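Local coordinates for putative glycoside hydrolase (Parabacteroides distasonis ATCC 8503, PDB 3GYC), which is probably a glycoside hydrolase of the cellulase-like family, built on a TIM barrel and inferred to cleave sugar linkages, its substrate unknown, at residues 17-22 / 51-56; 42-47 / 104-109; 111-116 / 155-160. One frame throughout, in Å; residues are numbered along the deposited sequence.

Interaction 1: residues 17-22 / 51-56; sequences RAITMW and YNAIRI
Ala18 O is gripped by two backbone groups of 51-56: Asn52 N donates to it at 2.9 Å, in the carbonyl plane, and Ala53 N adds a weak, bent bond. The Asn52 side chain answers in the other direction, its OD1 accepting from Ala18 N at 3.0 Å nearly in line with the amide C=O. That return is possible because CG sits between the backbone N and the carbonyl carbon (chi1 60°), which brings OD1 to Ala18 N. Arg17 crosses this amide at about a right angle. Its NH1 donates to Asn52 O at 2.9 Å while Asn52 ND2 lies over one guanidinium face; Leu393 O and Asp107 hold NE and NH2.

Beyond Asn52 the pair becomes a parallel ladder, with Arg55 N meeting Thr20 O at 2.8 Å. On the sheet face of Ile19 and Ala53, Ile19 CG1 packs on Ala53 CB at 3.7 Å, and the side chain of Met21 (a selenomethionine) lies alongside Arg55, its SE 3.8 Å from Arg55 NH1. That NH1 and NH2 go on to Glu305 and Asn160. Across the sheet, Ile54 CD1 covers part of a Trp22 ring face.

These are the first two barrel strands: 340-343 flanks 17-23, 109-113 flanks 53-57, and helices 39-48 and 95-105 pack against Ile54.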
loop_
_atom_site.group_PDB
_atom_site.type_symbol
_atom_site.label_atom_id
_atom_site.label_comp_id
_atom_site.label_asym_id
_atom_site.label_seq_id
_atom_site.Cartn_x
_atom_site.Cartn_y
_atom_site.Cartn_z
ATOM N N ARG A 17 -10.002 3.213 -10.040
ATOM C CA ARG A 17 -9.538 1.847 -10.116
ATOM C C ARG A 17 -9.681 1.108 -8.780
ATOM O O ARG A 17 -9.508 1.681 -7.697
ATOM C CB ARG A 17 -8.096 1.771 -10.630
ATOM C CG ARG A 17 -8.011 2.200 -12.024
ATOM C CD ARG A 17 -7.220 1.260 -12.857
ATOM N NE ARG A 17 -7.235 1.632 -14.253
ATOM C CZ ARG A 17 -6.942 0.794 -15.250
ATOM N NH1 ARG A 17 -6.642 -0.487 -15.008
ATOM N NH2 ARG A 17 -6.954 1.236 -16.489
ATOM N N ALA A 18 -10.057 -0.166 -8.871
ATOM C CA ALA A 18 -10.157 -1.035 -7.704
ATOM C C ALA A 18 -8.788 -1.711 -7.608
ATOM O O ALA A 18 -8.368 -2.497 -8.482
ATOM C CB ALA A 18 -11.292 -2.060 -7.831
ATOM N N ILE A 19 -8.100 -1.374 -6.536
ATOM C CA ILE A 19 -6.686 -1.755 -6.308
ATOM C C ILE A 19 -6.501 -2.750 -5.173
ATOM O O ILE A 19 -7.316 -2.826 -4.263
ATOM C CB ILE A 19 -5.805 -0.442 -6.109
ATOM C CG1 ILE A 19 -4.306 -0.715 -6.166
ATOM C CG2 ILE A 19 -6.132 0.321 -4.790
ATOM C CD1 ILE A 19 -3.448 0.617 -6.341
ATOM N N THR A 20 -5.457 -3.570 -5.275
ATOM C CA THR A 20 -5.056 -4.436 -4.202
ATOM C C THR A 20 -3.506 -4.366 -3.989
ATOM O O THR A 20 -2.777 -4.244 -4.943
ATOM C CB THR A 20 -5.442 -5.887 -4.444
ATOM O OG1 THR A 20 -5.035 -6.614 -3.305
ATOM C CG2 THR A 20 -4.708 -6.515 -5.654
HETATM N N MSE A 21 -3.087 -4.394 -2.731
HETATM C CA MSE A 21 -1.680 -4.472 -2.349
HETATM C C MSE A 21 -1.193 -5.925 -2.413
HETATM O O MSE A 21 -1.710 -6.790 -1.666
HETATM C CB MSE A 21 -1.491 -3.991 -0.922
HETATM C CG MSE A 21 -0.057 -4.130 -0.462
HETATM SE SE MSE A 21 0.049 -4.002 1.426
HETATM C CE MSE A 21 -0.671 -5.767 1.873
ATOM N N TRP A 22 -0.302 -6.209 -3.370
ATOM C CA TRP A 22 0.409 -7.492 -3.434
ATOM C C TRP A 22 1.857 -7.367 -2.934
ATOM O O TRP A 22 2.631 -8.346 -2.981
ATOM C CB TRP A 22 0.295 -8.115 -4.813
ATOM C CG TRP A 22 -1.030 -8.839 -5.052
ATOM C CD1 TRP A 22 -2.124 -8.822 -4.252
ATOM C CD2 TRP A 22 -1.429 -9.582 -6.240
ATOM N NE1 TRP A 22 -3.154 -9.587 -4.804
ATOM C CE2 TRP A 22 -2.735 -10.076 -6.008
ATOM C CE3 TRP A 22 -0.766 -9.986 -7.388
ATOM C CZ2 TRP A 22 -3.408 -10.852 -6.927
ATOM C CZ3 TRP A 22 -1.427 -10.752 -8.281
ATOM C CH2 TRP A 22 -2.741 -11.176 -8.056
ATOM N N TYR A 51 -10.886 -6.407 -9.737
ATOM C CA TYR A 51 -9.792 -5.489 -9.440
ATOM C C TYR A 51 -9.057 -5.208 -10.756
ATOM O O TYR A 51 -8.928 -6.092 -11.598
ATOM C CB TYR A 51 -8.802 -6.067 -8.377
ATOM C CG TYR A 51 -9.496 -6.258 -7.069
ATOM C CD1 TYR A 51 -9.647 -5.209 -6.190
ATOM C CD2 TYR A 51 -10.097 -7.484 -6.753
ATOM C CE1 TYR A 51 -10.393 -5.363 -5.003
ATOM C CE2 TYR A 51 -10.842 -7.653 -5.549
ATOM C CZ TYR A 51 -10.970 -6.593 -4.694
ATOM O OH TYR A 51 -11.737 -6.718 -3.543
ATOM N N ASN A 52 -8.620 -3.968 -10.946
ATOM C CA ASN A 52 -7.871 -3.582 -12.140
ATOM C C ASN A 52 -6.607 -2.763 -11.848
ATOM O O ASN A 52 -6.067 -2.109 -12.717
ATOM C CB ASN A 52 -8.766 -2.938 -13.205
ATOM C CG ASN A 52 -9.470 -1.684 -12.744
ATOM O OD1 ASN A 52 -9.436 -1.325 -11.550
ATOM N ND2 ASN A 52 -10.081 -0.980 -13.703
ATOM N N ALA A 53 -6.117 -2.837 -10.608
ATOM C CA ALA A 53 -4.853 -2.204 -10.231
ATOM C C ALA A 53 -4.220 -3.024 -9.079
ATOM O O ALA A 53 -4.925 -3.683 -8.313
ATOM C CB ALA A 53 -5.067 -0.711 -9.810
ATOM N N ILE A 54 -2.896 -2.995 -8.989
ATOM C CA ILE A 54 -2.133 -3.674 -7.949
ATOM C C ILE A 54 -1.016 -2.738 -7.501
ATOM O O ILE A 54 -0.443 -2.030 -8.310
ATOM C CB ILE A 54 -1.488 -4.973 -8.497
ATOM C CG1 ILE A 54 -2.531 -5.858 -9.194
ATOM C CG2 ILE A 54 -0.809 -5.744 -7.422
ATOM C CD1 ILE A 54 -1.923 -7.088 -10.006
ATOM N N ARG A 55 -0.753 -2.709 -6.210
ATOM C CA ARG A 55 0.369 -1.975 -5.638
ATOM C C ARG A 55 1.444 -3.013 -5.273
ATOM O O ARG A 55 1.173 -3.956 -4.535
ATOM C CB ARG A 55 -0.096 -1.217 -4.405
ATOM C CG ARG A 55 1.006 -0.586 -3.630
ATOM C CD ARG A 55 0.546 -0.088 -2.364
ATOM N NE ARG A 55 1.623 0.462 -1.573
ATOM C CZ ARG A 55 1.728 0.342 -0.254
ATOM N NH1 ARG A 55 0.837 -0.381 0.442
ATOM N NH2 ARG A 55 2.769 0.870 0.369
ATOM N N ILE A 56 2.656 -2.896 -5.826
ATOM C CA ILE A 56 3.654 -3.879 -5.533
ATOM C C ILE A 56 4.965 -3.222 -5.111
ATOM O O ILE A 56 5.232 -2.045 -5.376
ATOM C CB ILE A 56 3.961 -4.819 -6.715
ATOM C CG1 ILE A 56 4.517 -4.061 -7.944
ATOM C CG2 ILE A 56 2.789 -5.639 -7.118
ATOM C CD1 ILE A 56 4.985 -4.972 -9.069
#

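Interaction 2: residues 42-47 / 104-109; sequences VLDELS and KERDIK
Arg106 meets Asp44 side-on, and both nitrogens it uses go to a single oxygen. NE donates to Asp44 OD1 at 2.8 Å with a fairly straight N-H (155°), and NH2 reaches the same OD1 at 3.0 Å along a more bent path. The oxygen lies in the guanidinium plane. The carboxylate is not coplanar with it, however: the two planes are 33° apart, NE meets OD1 nearly in line with the C-O bond, NH2 comes in from above the carboxylate plane, and both approach from one face of it. A water bridges the remaining corner, donating to Asp44 OD2 at 2.6 Å and accepting weakly from Arg106 NH2. This salt bridge has further support, since NH2 also pairs with Asp40 and NH1 bonds to Lys102 O.

Leu43 crosses the arginine at about a right angle and lays its CB over one guanidinium face, 3.7 Å from Arg106 NE. The arginine reaches across because its chain stays extended from CG to NE, while chi4 of 73° turns the guanidinium so that its edge faces Asp44.

Deeper in, Ile108 CD1 touches Leu43 CD2 at 4.1 Å and also packs against Leu46 CD2 and Ser47 OG. The chain turns into Ile108 through Asp107, which has positive phi and is the C-prime residue of the Schellman motif that ends helix 95-105.

The contact thus joins helix 39-48 to the turn that follows helix 95-105, by an ion pair near the surface. Beneath it Leu43, Leu46 and Ile108 all rest on Ile54 of strand 53-57, and Lys109 starts the next strand alongside Asn52 and Ile54.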
loop_
_atom_site.group_PDB
_atom_site.type_symbol
_atom_site.label_atom_id
_atom_site.label_comp_id
_atom_site.label_asym_id
_atom_site.label_seq_id
_atom_site.Cartn_x
_atom_site.Cartn_y
_atom_site.Cartn_z
ATOM N N VAL A 42 -3.417 -16.261 -10.844
ATOM C CA VAL A 42 -3.857 -15.317 -9.796
ATOM C C VAL A 42 -4.284 -13.958 -10.379
ATOM O O VAL A 42 -5.188 -13.311 -9.839
ATOM C CB VAL A 42 -2.911 -15.238 -8.587
ATOM C CG1 VAL A 42 -2.770 -16.641 -7.991
ATOM C CG2 VAL A 42 -1.521 -14.674 -8.961
ATOM N N LEU A 43 -3.673 -13.542 -11.489
ATOM C CA LEU A 43 -4.109 -12.320 -12.153
ATOM C C LEU A 43 -5.512 -12.554 -12.837
ATOM O O LEU A 43 -6.289 -11.643 -12.902
ATOM C CB LEU A 43 -3.089 -11.830 -13.148
ATOM C CG LEU A 43 -1.793 -11.251 -12.575
ATOM C CD1 LEU A 43 -0.839 -11.077 -13.801
ATOM C CD2 LEU A 43 -2.034 -9.959 -11.809
ATOM N N ASP A 44 -5.813 -13.748 -13.312
ATOM C CA ASP A 44 -7.144 -14.053 -13.871
ATOM C C ASP A 44 -8.168 -13.989 -12.729
ATOM O O ASP A 44 -9.228 -13.443 -12.911
ATOM C CB ASP A 44 -7.179 -15.417 -14.564
ATOM C CG ASP A 44 -6.343 -15.467 -15.849
ATOM O OD1 ASP A 44 -5.968 -14.405 -16.380
ATOM O OD2 ASP A 44 -6.122 -16.592 -16.376
ATOM N N GLU A 45 -7.818 -14.533 -11.565
ATOM C CA GLU A 45 -8.670 -14.528 -10.359
ATOM C C GLU A 45 -8.932 -13.107 -9.854
ATOM O O GLU A 45 -10.032 -12.744 -9.422
ATOM C CB GLU A 45 -8.043 -15.388 -9.265
ATOM C CG GLU A 45 -8.071 -16.879 -9.542
ATOM C CD GLU A 45 -7.328 -17.746 -8.488
ATOM O OE1 GLU A 45 -6.895 -17.268 -7.411
ATOM O OE2 GLU A 45 -7.130 -18.950 -8.767
ATOM N N LEU A 46 -7.887 -12.308 -9.864
ATOM C CA LEU A 46 -7.950 -10.909 -9.518
ATOM C C LEU A 46 -8.942 -10.176 -10.456
ATOM O O LEU A 46 -9.784 -9.441 -9.991
ATOM C CB LEU A 46 -6.547 -10.265 -9.683
ATOM C CG LEU A 46 -6.447 -8.813 -9.228
ATOM C CD1 LEU A 46 -6.756 -8.762 -7.731
ATOM C CD2 LEU A 46 -5.128 -8.141 -9.576
ATOM N N SER A 47 -8.813 -10.369 -11.758
ATOM C CA SER A 47 -9.735 -9.715 -12.731
ATOM C C SER A 47 -11.161 -10.194 -12.590
ATOM O O SER A 47 -12.087 -9.407 -12.734
ATOM C CB SER A 47 -9.293 -9.975 -14.155
ATOM O OG SER A 47 -8.042 -9.376 -14.377
ATOM N N LYS A 104 -0.237 -5.699 -18.029
ATOM C CA LYS A 104 -0.573 -4.928 -19.230
ATOM C C LYS A 104 -1.541 -5.665 -20.123
ATOM O O LYS A 104 -2.456 -5.071 -20.676
ATOM C CB LYS A 104 0.686 -4.598 -20.017
ATOM C CG LYS A 104 0.468 -3.793 -21.264
ATOM C CD LYS A 104 1.819 -3.419 -21.851
ATOM C CE LYS A 104 1.692 -2.545 -23.082
ATOM N NZ LYS A 104 1.009 -3.294 -24.180
ATOM N N GLU A 105 -1.303 -6.949 -20.291
ATOM C CA GLU A 105 -2.118 -7.807 -21.121
ATOM C C GLU A 105 -3.573 -7.793 -20.676
ATOM O O GLU A 105 -4.433 -7.947 -21.491
ATOM C CB GLU A 105 -1.589 -9.254 -21.042
ATOM C CG GLU A 105 -2.448 -10.292 -21.708
ATOM N N ARG A 106 -3.801 -7.582 -19.386
ATOM C CA ARG A 106 -5.121 -7.613 -18.774
ATOM C C ARG A 106 -5.623 -6.221 -18.375
ATOM O O ARG A 106 -6.584 -6.113 -17.633
ATOM C CB ARG A 106 -5.059 -8.508 -17.534
ATOM C CG ARG A 106 -4.699 -9.978 -17.774
ATOM C CD ARG A 106 -4.423 -10.749 -16.447
ATOM N NE ARG A 106 -4.264 -12.181 -16.688
ATOM C CZ ARG A 106 -3.196 -12.723 -17.264
ATOM N NH1 ARG A 106 -2.163 -11.972 -17.651
ATOM N NH2 ARG A 106 -3.145 -14.019 -17.461
ATOM N N ASP A 107 -4.995 -5.165 -18.884
ATOM C CA ASP A 107 -5.327 -3.766 -18.507
ATOM C C ASP A 107 -5.360 -3.542 -16.998
ATOM O O ASP A 107 -6.271 -2.908 -16.489
ATOM C CB ASP A 107 -6.653 -3.258 -19.127
ATOM C CG ASP A 107 -6.963 -1.765 -18.743
ATOM O OD1 ASP A 107 -5.999 -0.954 -18.489
ATOM O OD2 ASP A 107 -8.169 -1.389 -18.669
ATOM N N ILE A 108 -4.404 -4.100 -16.282
ATOM C CA ILE A 108 -4.265 -3.891 -14.847
ATOM C C ILE A 108 -3.111 -2.879 -14.765
ATOM O O ILE A 108 -2.054 -3.068 -15.409
ATOM C CB ILE A 108 -3.892 -5.187 -14.108
ATOM C CG1 ILE A 108 -5.090 -6.156 -14.085
ATOM C CG2 ILE A 108 -3.533 -4.915 -12.695
ATOM C CD1 ILE A 108 -4.731 -7.579 -13.766
ATOM N N LYS A 109 -3.333 -1.793 -14.042
ATOM C CA LYS A 109 -2.330 -0.757 -13.836
ATOM C C LYS A 109 -1.625 -1.041 -12.499
ATOM O O LYS A 109 -2.185 -1.658 -11.602
ATOM C CB LYS A 109 -2.938 0.661 -13.868
ATOM C CG LYS A 109 -2.667 1.478 -15.152
ATOM C CD LYS A 109 -3.394 1.123 -16.333
ATOM C CE LYS A 109 -2.887 1.905 -17.591
ATOM N NZ LYS A 109 -3.114 3.393 -17.744
HETATM O O HOH W 1 -4.155 -16.964 -18.085
#

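Interaction 3: residues 111-116 / 155-160; sequences GLSSWY and YVDLCN. With EDO (1,2-ethanediol), chain F.
Strands 109-113 and 153-157 belong to one beta-alpha-beta unit, crossing over through helix 130-146, and the loops after them lie at the C-terminal end of the barrel, where TIM-barrel glycosidases keep their active sites. Leu112 carries the parallel pairing, its N donating to Tyr155 O and its O accepting from Asp157 N at 2.8 Å. One step earlier Gly111 CA sits over the centre of the Tyr155 ring, 3.9 Å from the centroid, a spot where a CB would probably collide with the ring.

Asp157 is gripped through both oxygens. Ser113 OG donates to its OD2 at 2.7 Å from well above the carboxylate plane, and Ser211 OG bonds to the same oxygen; OD1 takes Cys159 N at 2.9 Å, an Asx turn. With an alanine here the Ser113 hydroxyl and Cys159 N would probably be left without these mates, and the turn after the strand would be less firmly set.

Past the strands, Asn160 N bonds to Ser114 O, and Tyr116 OH donates to Leu158 O at 2.5 Å, the oxygen lying in the ring plane. Ser114 OG, also bonded to Asp57, accepts from Tyr116 N in an ST turn. The Asn160 amide stacks on Trp115 with planes 23° apart; CG anti to the backbone N (chi1 174°) carries it over that face. Asn160 CB makes a CH-pi contact, 3.8 Å from the centroid of the five-membered ring. Trp115 NE1 and Asn160 ND2 both give to one water, 2.7 Å from NE1, ND2 only weakly, while Arg55 holds OD1. Ethanediol, probably from the crystallisation liquor, donates to Trp115 O.

The Asp157 carboxylate, set by Ser113, Ser211 and Cys159 N, and the Asn160 amide, set by Trp115 and Arg55, are consistent with a sugar-binding cleft.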
loop_
_atom_site.group_PDB
_atom_site.type_symbol
_atom_site.label_atom_id
_atom_site.label_comp_id
_atom_site.label_asym_id
_atom_site.label_seq_id
_atom_site.Cartn_x
_atom_site.Cartn_y
_atom_site.Cartn_z
ATOM N N GLY A 111 0.815 0.363 -9.253
ATOM C CA GLY A 111 1.464 1.349 -8.437
ATOM C C GLY A 111 2.717 0.719 -7.839
ATOM O O GLY A 111 2.663 -0.392 -7.292
ATOM N N LEU A 112 3.840 1.437 -7.924
ATOM C CA LEU A 112 5.075 0.936 -7.346
ATOM C C LEU A 112 5.328 1.589 -6.001
ATOM O O LEU A 112 5.076 2.793 -5.804
ATOM C CB LEU A 112 6.249 1.236 -8.266
ATOM C CG LEU A 112 6.168 0.665 -9.668
ATOM C CD1 LEU A 112 7.451 1.126 -10.433
ATOM C CD2 LEU A 112 5.957 -0.877 -9.706
ATOM N N SER A 113 5.836 0.792 -5.089
ATOM C CA SER A 113 6.253 1.252 -3.783
ATOM C C SER A 113 7.456 0.397 -3.392
ATOM O O SER A 113 7.929 -0.425 -4.188
ATOM C CB SER A 113 5.089 1.050 -2.780
ATOM O OG SER A 113 5.366 1.669 -1.539
ATOM N N SER A 114 7.911 0.544 -2.151
ATOM C CA SER A 114 8.910 -0.387 -1.593
ATOM C C SER A 114 8.876 -0.402 -0.085
ATOM O O SER A 114 8.601 0.622 0.556
ATOM C CB SER A 114 10.343 -0.078 -2.041
ATOM O OG SER A 114 11.159 -1.225 -1.768
ATOM N N TRP A 115 9.121 -1.587 0.448
ATOM C CA TRP A 115 9.318 -1.853 1.863
ATOM C C TRP A 115 10.830 -2.042 2.140
ATOM O O TRP A 115 11.221 -2.358 3.258
ATOM C CB TRP A 115 8.528 -3.089 2.291
ATOM C CG TRP A 115 7.064 -2.902 2.355
ATOM C CD1 TRP A 115 6.291 -2.842 3.482
ATOM C CD2 TRP A 115 6.141 -2.798 1.228
ATOM N NE1 TRP A 115 4.946 -2.734 3.108
ATOM C CE2 TRP A 115 4.843 -2.673 1.755
ATOM C CE3 TRP A 115 6.304 -2.791 -0.165
ATOM C CZ2 TRP A 115 3.702 -2.526 0.938
ATOM C CZ3 TRP A 115 5.197 -2.661 -0.961
ATOM C CH2 TRP A 115 3.903 -2.505 -0.404
ATOM N N TYR A 116 11.667 -1.855 1.108
ATOM C CA TYR A 116 13.126 -1.959 1.214
ATOM C C TYR A 116 13.564 -3.218 1.995
ATOM O O TYR A 116 14.206 -3.139 3.062
ATOM C CB TYR A 116 13.656 -0.658 1.820
ATOM C CG TYR A 116 13.368 0.488 0.909
ATOM C CD1 TYR A 116 14.228 0.767 -0.165
ATOM C CD2 TYR A 116 12.252 1.296 1.088
ATOM C CE1 TYR A 116 13.966 1.803 -1.046
ATOM C CE2 TYR A 116 11.969 2.332 0.204
ATOM C CZ TYR A 116 12.831 2.581 -0.863
ATOM O OH TYR A 116 12.592 3.601 -1.759
ATOM N N TYR A 155 1.499 5.033 -10.502
ATOM C CA TYR A 155 2.145 6.000 -9.644
ATOM C C TYR A 155 3.387 5.382 -9.057
ATOM O O TYR A 155 3.558 4.172 -9.093
ATOM C CB TYR A 155 1.212 6.480 -8.511
ATOM C CG TYR A 155 0.817 5.453 -7.461
ATOM C CD1 TYR A 155 1.666 5.170 -6.411
ATOM C CD2 TYR A 155 -0.408 4.787 -7.500
ATOM C CE1 TYR A 155 1.321 4.244 -5.417
ATOM C CE2 TYR A 155 -0.746 3.826 -6.522
ATOM C CZ TYR A 155 0.113 3.589 -5.479
ATOM O OH TYR A 155 -0.160 2.715 -4.473
ATOM N N VAL A 156 4.251 6.232 -8.488
ATOM C CA VAL A 156 5.462 5.766 -7.849
ATOM C C VAL A 156 5.509 6.370 -6.479
ATOM O O VAL A 156 5.556 7.601 -6.336
ATOM C CB VAL A 156 6.744 6.152 -8.642
ATOM C CG1 VAL A 156 8.041 5.742 -7.860
ATOM C CG2 VAL A 156 6.681 5.549 -10.035
ATOM N N ASP A 157 5.574 5.493 -5.490
ATOM C CA ASP A 157 5.664 5.830 -4.056
ATOM C C ASP A 157 7.070 5.473 -3.602
ATOM O O ASP A 157 7.463 4.304 -3.664
ATOM C CB ASP A 157 4.585 5.041 -3.293
ATOM C CG ASP A 157 4.807 4.994 -1.771
ATOM O OD1 ASP A 157 5.571 5.824 -1.194
ATOM O OD2 ASP A 157 4.198 4.075 -1.156
ATOM N N LEU A 158 7.808 6.449 -3.096
ATOM C CA LEU A 158 9.210 6.207 -2.731
ATOM C C LEU A 158 9.425 5.423 -1.474
ATOM O O LEU A 158 10.541 4.969 -1.239
ATOM C CB LEU A 158 10.043 7.515 -2.710
ATOM C CG LEU A 158 10.533 7.957 -4.097
ATOM C CD1 LEU A 158 9.384 8.283 -5.003
ATOM C CD2 LEU A 158 11.480 9.174 -4.006
ATOM N N CYS A 159 8.398 5.278 -0.640
ATOM C CA CYS A 159 8.531 4.454 0.548
ATOM C C CYS A 159 7.230 4.198 1.283
ATOM O O CYS A 159 6.559 5.151 1.697
ATOM C CB CYS A 159 9.481 5.138 1.544
ATOM S SG CYS A 159 9.922 4.003 2.855
ATOM N N ASN A 160 6.880 2.912 1.447
ATOM C CA ASN A 160 5.752 2.513 2.265
ATOM C C ASN A 160 5.827 3.099 3.660
ATOM O O ASN A 160 6.839 2.939 4.338
ATOM C CB ASN A 160 5.726 1.001 2.421
ATOM C CG ASN A 160 4.648 0.531 3.383
ATOM O OD1 ASN A 160 3.446 0.543 3.049
ATOM N ND2 ASN A 160 5.068 0.095 4.583
HETATM C C1 EDO F . 12.115 -4.329 5.538
HETATM O O1 EDO F . 11.141 -4.745 4.553
HETATM C C2 EDO F . 12.817 -5.525 6.228
HETATM O O2 EDO F . 13.240 -6.562 5.309
HETATM O O HOH W 2 3.006 -1.919 4.740
#

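In the fold
Interactions 1 and 3 are buried strand pairings of the same parallel barrel, and strands 53-57 and 109-113, one from each, are neighbours in it. Interaction 2 is only partly buried, its centre about 18 Å from the chain centre, and joins helix 39-48 to the turn after helix 95-105, outside those strands. Chemistry follows place: 17-22 / 51-56 relies on a backbone ladder with an arginine-asparagine hydrogen bond, 42-47 / 104-109 on a salt bridge with a bridging water over aliphatic packing, and 111-116 / 155-160 on hydroxyl, carboxylate and aromatic contacts at the strand ends and in the loops after them. Ile54 ties interaction 1 to interaction 2, whereas Arg55, one residue on, ties it to interaction 3.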